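Local atomic coordinates of Pre-mRNA splicing factor PRP8 (Cyanidioschyzon merolae, PDB entry 6NQI), a protein that probably binds U2, U5 and U6 snRNAs and intron RNA within the spliceosome, this chain being its RNase H-like (RH) domain. Residues Ile13-Thr18 against Ala111-Gln117; Arg21-Val27 against Thr129-Arg133; Leu38-His44 against Ser134-Trp140; Met90-Lys94 against Pro106-Gly110; Leu174-Trp178 against Trp194-Ala198. All coordinates share one frame; numbering follows the deposited sequence.

From the N terminus, the chain lays down neighbouring strands 11-21, 24-32 and 37-43, which open contacts 1, 2 and 3 in turn. After helix 54-71 and strand 81-84, helix 90-97 opens contact 4, the first to close, when strand 107-108 packs on that helix; it is therefore nested inside the loops of the other three. Contact 1 closes next, at 111-117, then contact 2 at the end of helix 123-130, and contact 3 on strand 137-141. These three cross one another, tying strands opened early to elements that come late. Contact 5 stands in series after them, joining the end of helix 170-176 to the loop 194-198, whose L195 packs on L38 of contact 3.

Contact 1 (Ile13-Thr18 against Ala111-Gln117); sequences IVDDRT and AAAMPLQ. With BME (beta-mercaptoethanol), chain C.
I13, D15 and R17 turn their side chains from strand 11-21 of the RNase H-like mixed sheet onto the loop 111-117, and an Asx turn at D15 shapes the corner where the strand bends. The tightly packed part is apolar. With CG2 anti to the backbone N (chi1 -43°), that methyl of I13 lies 3.7 Å from A111 CB, while CG1 carries CD1 to M114 CE, the side chains of I13 and M114 crossing at about a right angle. L116 CD2 packs 3.8 Å from D15 CB, a leucine fitting between the strand and L163 of helix 152-168.

The charged part leads outward to partly exposed R17. D15 OD1 accepts R17 N, closing the Asx turn, and also R17 NE at 2.9 Å; R17 NH2 completes a side-on salt bridge to D15 OD2 at 2.8 Å, coming from above the carboxylate plane. OD2 further takes a weak bond from Q117 N. The buried carboxylate is probably balanced in charge by this arginine, which is long enough to return to it. On the looser side, R17 NH1 makes a weak bond of 3.4 Å to O of exposed A112. D16 points away from the loop and holds a beta-mercaptoethanol molecule, probably from the crystallisation liquor. Q117 lies over the guanidinium, its flat amide turned only 6° from that plane, with NE2 3.8 Å above the plane of R17 toward its rim.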
# COMPACT_ATOMS: atom_id res chain seq x y z
N ILE A 13 -6.17 1.18 2.26
CA ILE A 13 -5.20 1.24 3.34
C ILE A 13 -4.01 2.09 2.85
O ILE A 13 -3.34 1.75 1.87
CB ILE A 13 -4.73 -0.16 3.75
CG1 ILE A 13 -5.88 -1.18 3.85
CG2 ILE A 13 -4.08 -0.08 5.11
CD1 ILE A 13 -6.89 -0.98 4.99
N VAL A 14 -3.76 3.22 3.52
CA VAL A 14 -2.72 4.14 3.10
C VAL A 14 -1.60 4.13 4.14
O VAL A 14 -1.86 4.32 5.34
CB VAL A 14 -3.27 5.55 2.89
CG1 VAL A 14 -2.22 6.40 2.10
CG2 VAL A 14 -4.66 5.49 2.22
N ASP A 15 -0.38 3.87 3.67
CA ASP A 15 0.80 3.77 4.53
C ASP A 15 1.89 4.63 3.92
O ASP A 15 2.38 4.35 2.82
CB ASP A 15 1.23 2.30 4.67
CG ASP A 15 2.26 2.07 5.77
OD1 ASP A 15 2.93 3.02 6.21
OD2 ASP A 15 2.40 0.91 6.22
N ASP A 16 2.28 5.69 4.62
CA ASP A 16 3.32 6.58 4.13
C ASP A 16 4.58 6.53 4.99
O ASP A 16 5.48 7.33 4.78
CB ASP A 16 2.78 8.01 4.00
CG ASP A 16 2.53 8.68 5.34
OD1 ASP A 16 2.46 7.97 6.37
OD2 ASP A 16 2.36 9.92 5.34
N ARG A 17 4.67 5.57 5.90
CA ARG A 17 5.79 5.47 6.83
C ARG A 17 7.15 5.30 6.15
O ARG A 17 8.18 5.36 6.84
CB ARG A 17 5.52 4.33 7.80
CG ARG A 17 4.43 4.64 8.76
CD ARG A 17 4.12 3.48 9.65
NE ARG A 17 3.35 2.44 8.97
CZ ARG A 17 2.83 1.39 9.60
NH1 ARG A 17 3.01 1.28 10.92
NH2 ARG A 17 2.12 0.48 8.94
N THR A 18 7.18 5.08 4.84
CA THR A 18 8.41 5.06 4.05
C THR A 18 8.39 6.18 3.01
O THR A 18 8.88 6.03 1.89
CB THR A 18 8.59 3.71 3.36
OG1 THR A 18 7.48 3.46 2.48
CG2 THR A 18 8.74 2.60 4.37
N ALA A 111 -4.37 1.73 10.82
CA ALA A 111 -3.73 0.78 9.92
C ALA A 111 -2.31 0.45 10.36
O ALA A 111 -1.72 -0.49 9.82
CB ALA A 111 -3.69 1.32 8.48
N ALA A 112 -1.83 1.11 11.42
CA ALA A 112 -0.48 0.89 11.93
C ALA A 112 -0.23 -0.58 12.20
O ALA A 112 0.84 -1.11 11.89
CB ALA A 112 -0.27 1.72 13.19
N ALA A 113 -1.22 -1.27 12.78
CA ALA A 113 -1.12 -2.70 13.04
C ALA A 113 -0.75 -3.49 11.80
O ALA A 113 -0.30 -4.64 11.91
CB ALA A 113 -2.44 -3.22 13.61
N MET A 114 -0.90 -2.90 10.60
CA MET A 114 -0.62 -3.61 9.36
C MET A 114 0.67 -3.12 8.71
O MET A 114 0.72 -1.97 8.23
CB MET A 114 -1.79 -3.52 8.38
CG MET A 114 -3.09 -4.12 8.96
SD MET A 114 -4.63 -3.90 8.02
CE MET A 114 -5.14 -2.24 8.43
N PRO A 115 1.74 -3.93 8.69
CA PRO A 115 3.03 -3.48 8.13
C PRO A 115 3.07 -3.56 6.62
O PRO A 115 3.80 -4.35 6.00
CB PRO A 115 4.01 -4.45 8.79
CG PRO A 115 3.22 -5.72 8.86
CD PRO A 115 1.82 -5.29 9.25
N LEU A 116 2.25 -2.71 6.00
CA LEU A 116 2.20 -2.61 4.55
C LEU A 116 3.51 -2.06 3.99
O LEU A 116 3.93 -2.45 2.89
CB LEU A 116 1.01 -1.73 4.16
CG LEU A 116 0.75 -1.44 2.69
CD1 LEU A 116 0.42 -2.72 1.97
CD2 LEU A 116 -0.40 -0.47 2.58
N GLN A 117 4.18 -1.18 4.73
CA GLN A 117 5.46 -0.63 4.29
C GLN A 117 6.50 -1.73 4.08
O GLN A 117 7.48 -1.52 3.36
CB GLN A 117 6.03 0.36 5.31
CG GLN A 117 6.03 -0.19 6.72
CD GLN A 117 6.73 0.73 7.72
OE1 GLN A 117 7.39 1.70 7.34
NE2 GLN A 117 6.62 0.40 9.00
C1 BME C . -0.69 7.38 5.29
C2 BME C . -1.31 8.70 5.71
O1 BME C . -0.07 6.89 6.45
S2 BME C . -1.87 9.75 4.34

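Contact 2 (Arg21-Val27 against Thr129-Arg133); sequences RPHANGV and TQTAR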
# COMPACT_ATOMS: atom_id res chain seq x y z
N ARG A 21 13.12 8.03 3.18
CA ARG A 21 14.13 7.04 3.54
C ARG A 21 15.49 7.71 3.41
O ARG A 21 15.76 8.37 2.40
CB ARG A 21 14.06 5.78 2.65
CG ARG A 21 12.84 4.87 2.96
CD ARG A 21 12.99 3.48 2.35
NE ARG A 21 13.23 3.53 0.92
CZ ARG A 21 13.82 2.56 0.24
NH1 ARG A 21 14.22 1.46 0.88
NH2 ARG A 21 14.02 2.69 -1.07
N PRO A 22 16.35 7.63 4.45
CA PRO A 22 17.63 8.35 4.40
C PRO A 22 18.38 8.12 3.09
O PRO A 22 18.67 6.98 2.73
CB PRO A 22 18.40 7.77 5.60
CG PRO A 22 17.33 7.36 6.56
CD PRO A 22 16.20 6.84 5.68
N HIS A 23 18.64 9.21 2.36
CA HIS A 23 19.41 9.19 1.12
C HIS A 23 18.87 8.19 0.09
O HIS A 23 19.62 7.50 -0.60
CB HIS A 23 20.89 8.89 1.38
CG HIS A 23 21.58 9.88 2.27
ND1 HIS A 23 21.86 9.63 3.60
CD2 HIS A 23 22.14 11.09 2.00
CE1 HIS A 23 22.52 10.65 4.12
NE2 HIS A 23 22.70 11.55 3.16
N ALA A 24 17.55 8.10 -0.00
CA ALA A 24 16.95 7.25 -1.03
C ALA A 24 15.53 7.73 -1.28
O ALA A 24 14.91 8.37 -0.41
CB ALA A 24 16.95 5.77 -0.64
N ASN A 25 15.03 7.46 -2.48
CA ASN A 25 13.62 7.71 -2.77
C ASN A 25 12.75 6.88 -1.84
O ASN A 25 13.01 5.70 -1.62
CB ASN A 25 13.29 7.35 -4.22
CG ASN A 25 14.14 8.10 -5.23
OD1 ASN A 25 14.60 9.22 -4.99
ND2 ASN A 25 14.33 7.49 -6.39
N GLY A 26 11.73 7.52 -1.27
CA GLY A 26 10.72 6.85 -0.47
C GLY A 26 9.56 6.34 -1.31
O GLY A 26 9.56 6.41 -2.54
N VAL A 27 8.53 5.83 -0.61
CA VAL A 27 7.33 5.27 -1.25
C VAL A 27 6.13 5.53 -0.34
O VAL A 27 6.25 5.50 0.89
CB VAL A 27 7.48 3.75 -1.54
CG1 VAL A 27 6.16 3.14 -1.90
CG2 VAL A 27 8.43 3.51 -2.69
N THR A 129 12.08 1.45 -7.50
CA THR A 129 12.03 2.65 -6.67
C THR A 129 13.32 3.43 -6.72
O THR A 129 13.31 4.64 -6.97
CB THR A 129 11.71 2.29 -5.22
OG1 THR A 129 10.40 1.74 -5.13
CG2 THR A 129 11.85 3.51 -4.32
N GLN A 130 14.46 2.77 -6.47
CA GLN A 130 15.71 3.53 -6.41
C GLN A 130 16.08 4.14 -7.75
O GLN A 130 16.56 5.27 -7.81
CB GLN A 130 16.84 2.66 -5.89
CG GLN A 130 16.71 2.43 -4.42
CD GLN A 130 17.84 1.59 -3.87
OE1 GLN A 130 19.02 1.85 -4.16
NE2 GLN A 130 17.49 0.59 -3.07
N THR A 131 15.83 3.43 -8.84
CA THR A 131 16.18 3.92 -10.17
C THR A 131 15.22 4.97 -10.70
O THR A 131 15.43 5.48 -11.81
CB THR A 131 16.23 2.74 -11.15
OG1 THR A 131 15.06 1.92 -10.96
CG2 THR A 131 17.51 1.90 -10.96
N ALA A 132 14.17 5.31 -9.96
CA ALA A 132 13.20 6.30 -10.42
C ALA A 132 13.84 7.69 -10.54
O ALA A 132 14.68 8.08 -9.73
CB ALA A 132 12.00 6.35 -9.49
N ARG A 133 13.38 8.45 -11.54
CA ARG A 133 13.86 9.80 -11.76
C ARG A 133 12.81 10.87 -11.48
O ARG A 133 13.18 12.03 -11.28
CB ARG A 133 14.36 9.96 -13.21
CG ARG A 133 15.48 8.99 -13.58
CD ARG A 133 16.18 9.32 -14.89
NE ARG A 133 15.37 9.12 -16.09
CZ ARG A 133 15.31 7.99 -16.79
NH1 ARG A 133 16.01 6.93 -16.41
NH2 ARG A 133 14.55 7.93 -17.88
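N25 and Q130 bring the backbones closest, with CA atoms 5.9 Å apart, where strand 24-32, entered through a type II beta turn from R21 to A24, passes the C-terminal end of helix 123-130. N25 does most of the joining. Its ND2 donates to T129 O at 3.1 Å, almost straight at 174°, with the acceptor in the plane of the asparagine amide. A132 N reaches the same oxygen from the opposite face of the carbonyl plane, and ND2 makes a second, weak bond to A132 O. The other end of the amide is used as well: N25 OD1 accepts from R45 N. A leucine here would probably leave R45 N without its acceptor and T129 O with one donor fewer.

R21 grips the backbone of its own segment. NH2 bonds N25 O at 3.2 Å, nearly along the C=O axis and in the guanidinium plane, while NE adds a weak bond; the bend at chi3 (-55°) folds the chain back to that carbonyl and leaves NH2 beside T129 CG2.

V27 CG2 touches both branches of T129, OG1 at 3.6 Å and CG2 at 3.8 Å, so the strand valine has a methyl to pack on, while the polar bond of OG1 goes to I125 O within its own helix. The contact as a whole implies that a neutral amide, with a donor and an acceptor, adds a bond to a carbonyl at the end of a helix and links it to the buried strand without adding a charge.

Contact 3 (Leu38-His44 against Ser134-Trp140); sequences LFVKIVH and SSELSIW
L38 to K41 pair with L137 to W140 in antiparallel register, the strand segments running at 156° to each other, and so add outermost strand 137-141 to the RNase H-like sheet. Backbone bonds form the ladder: L38 and W140 bond each other in both directions, as do V40 and S138, while F39 with I139 and K41 with L137 are non-hydrogen-bonded pairs. Past the last bridge, I42 N still bonds E136 O at 2.8 Å.

Side-chain polar bonds extend the join beyond the paired residues, where segment 134-136 is not yet strand. S135 OG accepts from H44 N at 3.0 Å, a serine standing in for a backbone carbonyl. K41 bends at chi2 (73°) to bring NZ to S135 O at 2.8 Å, a long, flexible side chain being able to reach it. A methionine in its place would probably leave the carbonyl of S135, the central residue of an inverse gamma turn, without its ammonium donor.

Apolar contacts divide between the faces. On the side of helix 54-71, F39 and I139 lie side by side pointing the same way, I139 CG1 3.6 Å from F39 CD1. On the side of helix 123-130, compact V40 sends CG2 obliquely to W140 CD1, 3.5 Å away. The indole, packed also on I125 and R128, has its nitrogen engaged within its own strand: W140 NE1 makes a weak bond to S138 OG at 3.3 Å.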
# COMPACT_ATOMS: atom_id res chain seq x y z
N LEU A 38 -2.76 -2.37 -5.89
CA LEU A 38 -1.75 -1.69 -5.09
C LEU A 38 -1.22 -0.46 -5.83
O LEU A 38 -0.72 -0.59 -6.95
CB LEU A 38 -0.62 -2.65 -4.73
CG LEU A 38 0.43 -2.01 -3.82
CD1 LEU A 38 -0.17 -1.74 -2.46
CD2 LEU A 38 1.69 -2.88 -3.69
N PHE A 39 -1.34 0.72 -5.20
CA PHE A 39 -0.80 1.98 -5.72
C PHE A 39 0.53 2.27 -5.04
O PHE A 39 0.57 2.65 -3.86
CB PHE A 39 -1.75 3.14 -5.44
CG PHE A 39 -3.13 2.93 -5.96
CD1 PHE A 39 -3.44 3.24 -7.26
CD2 PHE A 39 -4.11 2.41 -5.14
CE1 PHE A 39 -4.74 3.06 -7.72
CE2 PHE A 39 -5.39 2.22 -5.59
CZ PHE A 39 -5.71 2.54 -6.89
N VAL A 40 1.62 2.13 -5.80
CA VAL A 40 2.95 2.50 -5.33
C VAL A 40 3.25 3.89 -5.86
O VAL A 40 3.29 4.11 -7.08
CB VAL A 40 4.01 1.50 -5.81
CG1 VAL A 40 5.33 1.80 -5.16
CG2 VAL A 40 3.60 0.09 -5.47
N LYS A 41 3.41 4.84 -4.95
CA LYS A 41 3.78 6.20 -5.32
C LYS A 41 5.21 6.43 -4.84
O LYS A 41 5.45 6.57 -3.64
CB LYS A 41 2.80 7.20 -4.71
CG LYS A 41 3.23 8.63 -4.86
CD LYS A 41 3.09 9.14 -6.30
CE LYS A 41 3.29 10.66 -6.36
NZ LYS A 41 3.18 11.19 -7.75
N ILE A 42 6.16 6.46 -5.77
CA ILE A 42 7.56 6.70 -5.41
C ILE A 42 7.75 8.18 -5.12
O ILE A 42 7.42 9.02 -5.96
CB ILE A 42 8.51 6.21 -6.53
CG1 ILE A 42 8.17 4.75 -6.90
CG2 ILE A 42 9.93 6.34 -6.09
CD1 ILE A 42 8.89 4.21 -8.11
N VAL A 43 8.22 8.50 -3.92
CA VAL A 43 8.50 9.87 -3.48
C VAL A 43 9.99 10.16 -3.72
O VAL A 43 10.87 9.61 -3.04
CB VAL A 43 8.14 10.08 -2.00
CG1 VAL A 43 8.54 11.48 -1.53
CG2 VAL A 43 6.65 9.84 -1.79
N HIS A 44 10.29 11.04 -4.68
CA HIS A 44 11.68 11.27 -5.04
C HIS A 44 12.44 12.02 -3.96
O HIS A 44 11.86 12.79 -3.19
CB HIS A 44 11.77 12.03 -6.35
CG HIS A 44 13.02 11.76 -7.11
ND1 HIS A 44 14.15 12.53 -6.98
CD2 HIS A 44 13.33 10.76 -7.97
CE1 HIS A 44 15.10 12.03 -7.75
NE2 HIS A 44 14.63 10.96 -8.36
N SER A 134 11.54 10.50 -11.47
CA SER A 134 10.42 11.36 -11.10
C SER A 134 9.70 10.72 -9.92
O SER A 134 10.06 9.63 -9.46
CB SER A 134 9.48 11.57 -12.30
OG SER A 134 9.38 10.40 -13.11
N SER A 135 8.65 11.37 -9.41
CA SER A 135 7.86 10.80 -8.32
C SER A 135 6.77 9.90 -8.91
O SER A 135 5.58 10.22 -8.93
CB SER A 135 7.30 11.88 -7.40
OG SER A 135 8.29 12.35 -6.48
N GLU A 136 7.21 8.73 -9.37
CA GLU A 136 6.43 7.91 -10.28
C GLU A 136 5.33 7.12 -9.58
O GLU A 136 5.53 6.58 -8.48
CB GLU A 136 7.39 6.95 -11.01
CG GLU A 136 8.29 7.71 -11.98
CD GLU A 136 9.20 6.81 -12.79
OE1 GLU A 136 9.05 5.56 -12.68
OE2 GLU A 136 10.07 7.37 -13.51
N LEU A 137 4.18 7.05 -10.22
CA LEU A 137 3.08 6.20 -9.79
C LEU A 137 3.06 4.94 -10.63
O LEU A 137 3.13 5.01 -11.87
CB LEU A 137 1.74 6.92 -9.90
CG LEU A 137 0.52 5.99 -9.69
CD1 LEU A 137 0.32 5.63 -8.22
CD2 LEU A 137 -0.75 6.58 -10.29
N SER A 138 3.00 3.78 -9.97
CA SER A 138 2.76 2.50 -10.62
C SER A 138 1.68 1.74 -9.86
O SER A 138 1.46 1.96 -8.66
CB SER A 138 4.06 1.66 -10.71
OG SER A 138 4.82 1.71 -9.52
N ILE A 139 0.96 0.88 -10.57
CA ILE A 139 -0.14 0.10 -9.99
C ILE A 139 0.13 -1.38 -10.23
O ILE A 139 0.29 -1.82 -11.37
CB ILE A 139 -1.51 0.51 -10.57
CG1 ILE A 139 -1.79 1.98 -10.26
CG2 ILE A 139 -2.60 -0.36 -10.01
CD1 ILE A 139 -2.98 2.56 -10.97
N TRP A 140 0.13 -2.15 -9.15
CA TRP A 140 0.39 -3.58 -9.16
C TRP A 140 -0.87 -4.31 -8.72
O TRP A 140 -1.76 -3.73 -8.11
CB TRP A 140 1.57 -3.94 -8.23
CG TRP A 140 2.81 -3.14 -8.54
CD1 TRP A 140 2.99 -1.80 -8.39
CD2 TRP A 140 4.03 -3.65 -9.09
NE1 TRP A 140 4.23 -1.44 -8.80
CE2 TRP A 140 4.90 -2.55 -9.24
CE3 TRP A 140 4.47 -4.91 -9.48
CZ2 TRP A 140 6.19 -2.69 -9.75
CZ3 TRP A 140 5.75 -5.05 -9.98
CH2 TRP A 140 6.60 -3.95 -10.11

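Contact 4 (Met90-Lys94 against Pro106-Gly110); sequences MDPLK and PVRAG
M90 CE reaches across from helix 90-97 to A109 CB, 3.6 Å away, and rests against the peptide between R108 and A109. The long, unbranched methionine can span this distance because CG is anti to the backbone N (chi1 176°) and the chain bends at chi3 to turn the methyl onto the end of the strand and the residue after it. One helical turn on, L93 crosses V107 obliquely: its CD2 lies 3.9 Å from V107 CG1 and nearly as close to CG2, one leucine methyl set against both valine branches. K94 adds its aliphatic part, with CE 4.2 Å from V107 CB. M90 CE also comes within 4.3 Å of V107 CG1, and V107, beta-branched as suits a strand, is thus met by all three helix side chains.

The two segments belong to the beta-alpha-beta unit of strand 81-84, helix 90-97 and strand 107-108, in which the helix packs on the parallel strands it connects. Strand 107-108 is fixed by backbone bonds from R108 to I82 and L84, and V107 also packs on L84. L93 also touches I82 and L84 of strand 81-84 and V66 of helix 54-71. Next to it, P92 faces K59, W60 and A63 of that same helix. A beta-mercaptoethanol molecule lies about 6 Å from the L93 side chain.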
# COMPACT_ATOMS: atom_id res chain seq x y z
N MET A 90 -4.51 12.43 9.33
CA MET A 90 -5.96 12.36 9.39
C MET A 90 -6.58 13.74 9.27
O MET A 90 -7.50 13.96 8.47
CB MET A 90 -6.40 11.70 10.69
CG MET A 90 -7.91 11.69 10.85
SD MET A 90 -8.53 10.42 11.98
CE MET A 90 -7.96 9.01 11.05
N ASP A 91 -6.05 14.70 10.02
CA ASP A 91 -6.49 16.09 9.87
C ASP A 91 -6.17 16.66 8.50
O ASP A 91 -7.07 17.24 7.87
CB ASP A 91 -5.87 16.97 10.95
CG ASP A 91 -6.66 16.97 12.24
OD1 ASP A 91 -7.81 16.45 12.25
OD2 ASP A 91 -6.17 17.61 13.21
N PRO A 92 -4.92 16.58 7.98
CA PRO A 92 -4.65 17.13 6.64
C PRO A 92 -5.54 16.56 5.55
O PRO A 92 -6.09 17.32 4.74
CB PRO A 92 -3.17 16.80 6.42
CG PRO A 92 -2.59 16.80 7.80
CD PRO A 92 -3.67 16.19 8.66
N LEU A 93 -5.68 15.24 5.51
CA LEU A 93 -6.57 14.62 4.53
C LEU A 93 -7.98 15.21 4.60
O LEU A 93 -8.53 15.67 3.59
CB LEU A 93 -6.62 13.12 4.75
CG LEU A 93 -7.46 12.40 3.71
CD1 LEU A 93 -6.98 12.75 2.32
CD2 LEU A 93 -7.35 10.91 3.96
N LYS A 94 -8.59 15.19 5.78
CA LYS A 94 -9.91 15.80 5.90
C LYS A 94 -9.92 17.22 5.33
O LYS A 94 -10.82 17.58 4.56
CB LYS A 94 -10.39 15.75 7.35
CG LYS A 94 -10.73 14.32 7.77
CD LYS A 94 -10.91 14.20 9.27
CE LYS A 94 -11.38 12.82 9.67
NZ LYS A 94 -12.88 12.67 9.58
N PRO A 106 -15.71 7.99 4.96
CA PRO A 106 -15.12 7.87 6.30
C PRO A 106 -13.62 7.68 6.21
O PRO A 106 -13.12 6.94 5.37
CB PRO A 106 -15.83 6.65 6.89
CG PRO A 106 -17.08 6.53 6.11
CD PRO A 106 -16.75 6.97 4.74
N VAL A 107 -12.91 8.43 7.03
CA VAL A 107 -11.46 8.38 7.13
C VAL A 107 -11.14 7.94 8.55
O VAL A 107 -11.55 8.60 9.51
CB VAL A 107 -10.86 9.75 6.79
CG1 VAL A 107 -9.38 9.79 7.09
CG2 VAL A 107 -11.14 10.06 5.34
N ARG A 108 -10.33 6.90 8.68
CA ARG A 108 -10.09 6.23 9.94
C ARG A 108 -8.60 5.98 10.09
O ARG A 108 -7.86 5.95 9.11
CB ARG A 108 -10.89 4.90 9.99
CG ARG A 108 -10.84 4.09 11.28
CD ARG A 108 -11.68 2.73 11.25
NE ARG A 108 -11.24 1.63 10.36
CZ ARG A 108 -10.38 0.64 10.69
NH1 ARG A 108 -9.86 0.56 11.91
NH2 ARG A 108 -10.07 -0.30 9.79
N ALA A 109 -8.16 5.86 11.33
CA ALA A 109 -6.78 5.53 11.66
C ALA A 109 -6.69 4.04 11.95
O ALA A 109 -7.60 3.27 11.64
CB ALA A 109 -6.30 6.36 12.86
N GLY A 110 -5.57 3.62 12.52
CA GLY A 110 -5.41 2.26 12.98
C GLY A 110 -4.89 1.27 11.96
O GLY A 110 -4.96 0.06 12.22

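Contact 5 (Leu174-Trp178 against Trp194-Ala198); sequences LQLVW and WLWPA
W178 and P197 meet over a ring face: P197 CD lies 3.6 Å from the centroid of the W178 five-membered ring and 25° off its normal, a CH-pi contact. V177 CG1 stands above the same face, farther toward the rim. At the edge of the indole, near its plane, L195 O approaches W178 CZ2 at 3.4 Å, where the slightly positive ring hydrogens would probably favour an oxygen. The six-membered rings of W178 and W196 are turned 27° from parallel but slid apart, their centroids 5.8 Å from each other, so they barely overlap; the nearest atoms are W178 CH2 and W196 CE3, at 3.8 Å. L195 CG covers part of one face of W196.

In the C-terminal, helical part of this RNase H-like (RH) domain, the contact joins the end of helix 170-176 to the loop that leads into helix 201-210. V177 is the first residue to leave helical angles, and W178 swings its ring back to the loop with CG anti to its own carbonyl carbon (chi1 -62°). Proline suits the opposing place: its rigid ring presents CB, CG and CD to the indole and to V177, whose CG1 is 3.5 Å from P197 CG, the two side chains crossing at about a right angle. W196 is the more deeply set tryptophan, packing on L162 and L166 of helix 152-168 and on W204 of helix 201-210. Its ring also meets that of W146, and W196 NE1 makes a weak hydrogen bond to G142 O.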
# COMPACT_ATOMS: atom_id res chain seq x y z
N LEU A 174 11.57 -13.93 1.07
CA LEU A 174 12.09 -13.83 -0.29
C LEU A 174 12.64 -15.16 -0.75
O LEU A 174 12.55 -15.50 -1.94
CB LEU A 174 13.17 -12.76 -0.35
CG LEU A 174 12.62 -11.33 -0.31
CD1 LEU A 174 13.75 -10.33 -0.30
CD2 LEU A 174 11.64 -11.09 -1.45
N GLN A 175 13.20 -15.95 0.17
CA GLN A 175 13.80 -17.23 -0.18
C GLN A 175 12.75 -18.31 -0.37
O GLN A 175 12.98 -19.28 -1.11
CB GLN A 175 14.78 -17.64 0.92
CG GLN A 175 16.19 -17.14 0.72
CD GLN A 175 17.13 -17.62 1.81
OE1 GLN A 175 16.85 -18.61 2.49
NE2 GLN A 175 18.25 -16.92 1.99
N LEU A 176 11.59 -18.17 0.30
CA LEU A 176 10.51 -19.14 0.17
C LEU A 176 9.66 -18.91 -1.08
O LEU A 176 9.23 -19.86 -1.74
CB LEU A 176 9.65 -19.09 1.42
CG LEU A 176 10.28 -19.93 2.53
CD1 LEU A 176 9.39 -19.89 3.76
CD2 LEU A 176 10.60 -21.36 2.08
N VAL A 177 9.43 -17.64 -1.45
CA VAL A 177 8.71 -17.30 -2.67
C VAL A 177 9.76 -17.09 -3.76
O VAL A 177 10.94 -16.88 -3.46
CB VAL A 177 7.83 -16.04 -2.47
CG1 VAL A 177 6.64 -16.06 -3.40
CG2 VAL A 177 7.35 -15.92 -1.03
N TRP A 178 9.35 -17.16 -5.02
CA TRP A 178 10.30 -17.07 -6.17
C TRP A 178 11.41 -18.15 -6.15
O TRP A 178 12.50 -17.93 -5.64
CB TRP A 178 10.94 -15.67 -6.25
CG TRP A 178 9.97 -14.54 -6.49
CD1 TRP A 178 9.38 -14.19 -7.68
CD2 TRP A 178 9.45 -13.62 -5.51
NE1 TRP A 178 8.55 -13.10 -7.51
CE2 TRP A 178 8.57 -12.74 -6.19
CE3 TRP A 178 9.65 -13.45 -4.14
CZ2 TRP A 178 7.89 -11.73 -5.53
CZ3 TRP A 178 8.97 -12.44 -3.49
CH2 TRP A 178 8.10 -11.59 -4.18
N TRP A 194 2.10 -8.37 -11.71
CA TRP A 194 1.81 -9.08 -10.47
C TRP A 194 2.94 -8.84 -9.48
O TRP A 194 4.12 -8.91 -9.82
CB TRP A 194 1.64 -10.58 -10.70
CG TRP A 194 0.45 -11.01 -11.54
CD1 TRP A 194 -0.40 -10.19 -12.24
CD2 TRP A 194 0.01 -12.35 -11.80
NE1 TRP A 194 -1.34 -10.94 -12.90
CE2 TRP A 194 -1.11 -12.27 -12.65
CE3 TRP A 194 0.45 -13.62 -11.39
CZ2 TRP A 194 -1.80 -13.40 -13.11
CZ3 TRP A 194 -0.23 -14.74 -11.84
CH2 TRP A 194 -1.34 -14.63 -12.69
N LEU A 195 2.55 -8.63 -8.24
CA LEU A 195 3.49 -8.43 -7.15
C LEU A 195 4.15 -9.74 -6.72
O LEU A 195 5.21 -9.70 -6.10
CB LEU A 195 2.73 -7.77 -6.00
CG LEU A 195 3.40 -7.22 -4.77
CD1 LEU A 195 3.91 -5.83 -5.09
CD2 LEU A 195 2.39 -7.18 -3.64
N TRP A 196 3.50 -10.87 -6.98
CA TRP A 196 3.92 -12.22 -6.63
C TRP A 196 4.15 -13.12 -7.84
O TRP A 196 3.56 -12.90 -8.91
CB TRP A 196 2.85 -12.86 -5.75
CG TRP A 196 2.48 -11.95 -4.68
CD1 TRP A 196 1.33 -11.22 -4.59
CD2 TRP A 196 3.26 -11.62 -3.54
NE1 TRP A 196 1.33 -10.48 -3.44
CE2 TRP A 196 2.51 -10.69 -2.78
CE3 TRP A 196 4.51 -12.02 -3.07
CZ2 TRP A 196 2.99 -10.16 -1.58
CZ3 TRP A 196 4.97 -11.50 -1.88
CH2 TRP A 196 4.22 -10.58 -1.15
N PRO A 197 4.96 -14.17 -7.70
CA PRO A 197 5.16 -15.12 -8.80
C PRO A 197 3.93 -15.96 -9.05
O PRO A 197 3.08 -16.15 -8.17
CB PRO A 197 6.32 -15.98 -8.30
CG PRO A 197 6.18 -15.95 -6.83
CD PRO A 197 5.74 -14.56 -6.51
N ALA A 198 3.84 -16.48 -10.28
CA ALA A 198 2.69 -17.28 -10.73
C ALA A 198 2.81 -18.72 -10.25
O ALA A 198 3.42 -19.56 -10.90
CB ALA A 198 2.59 -17.21 -12.25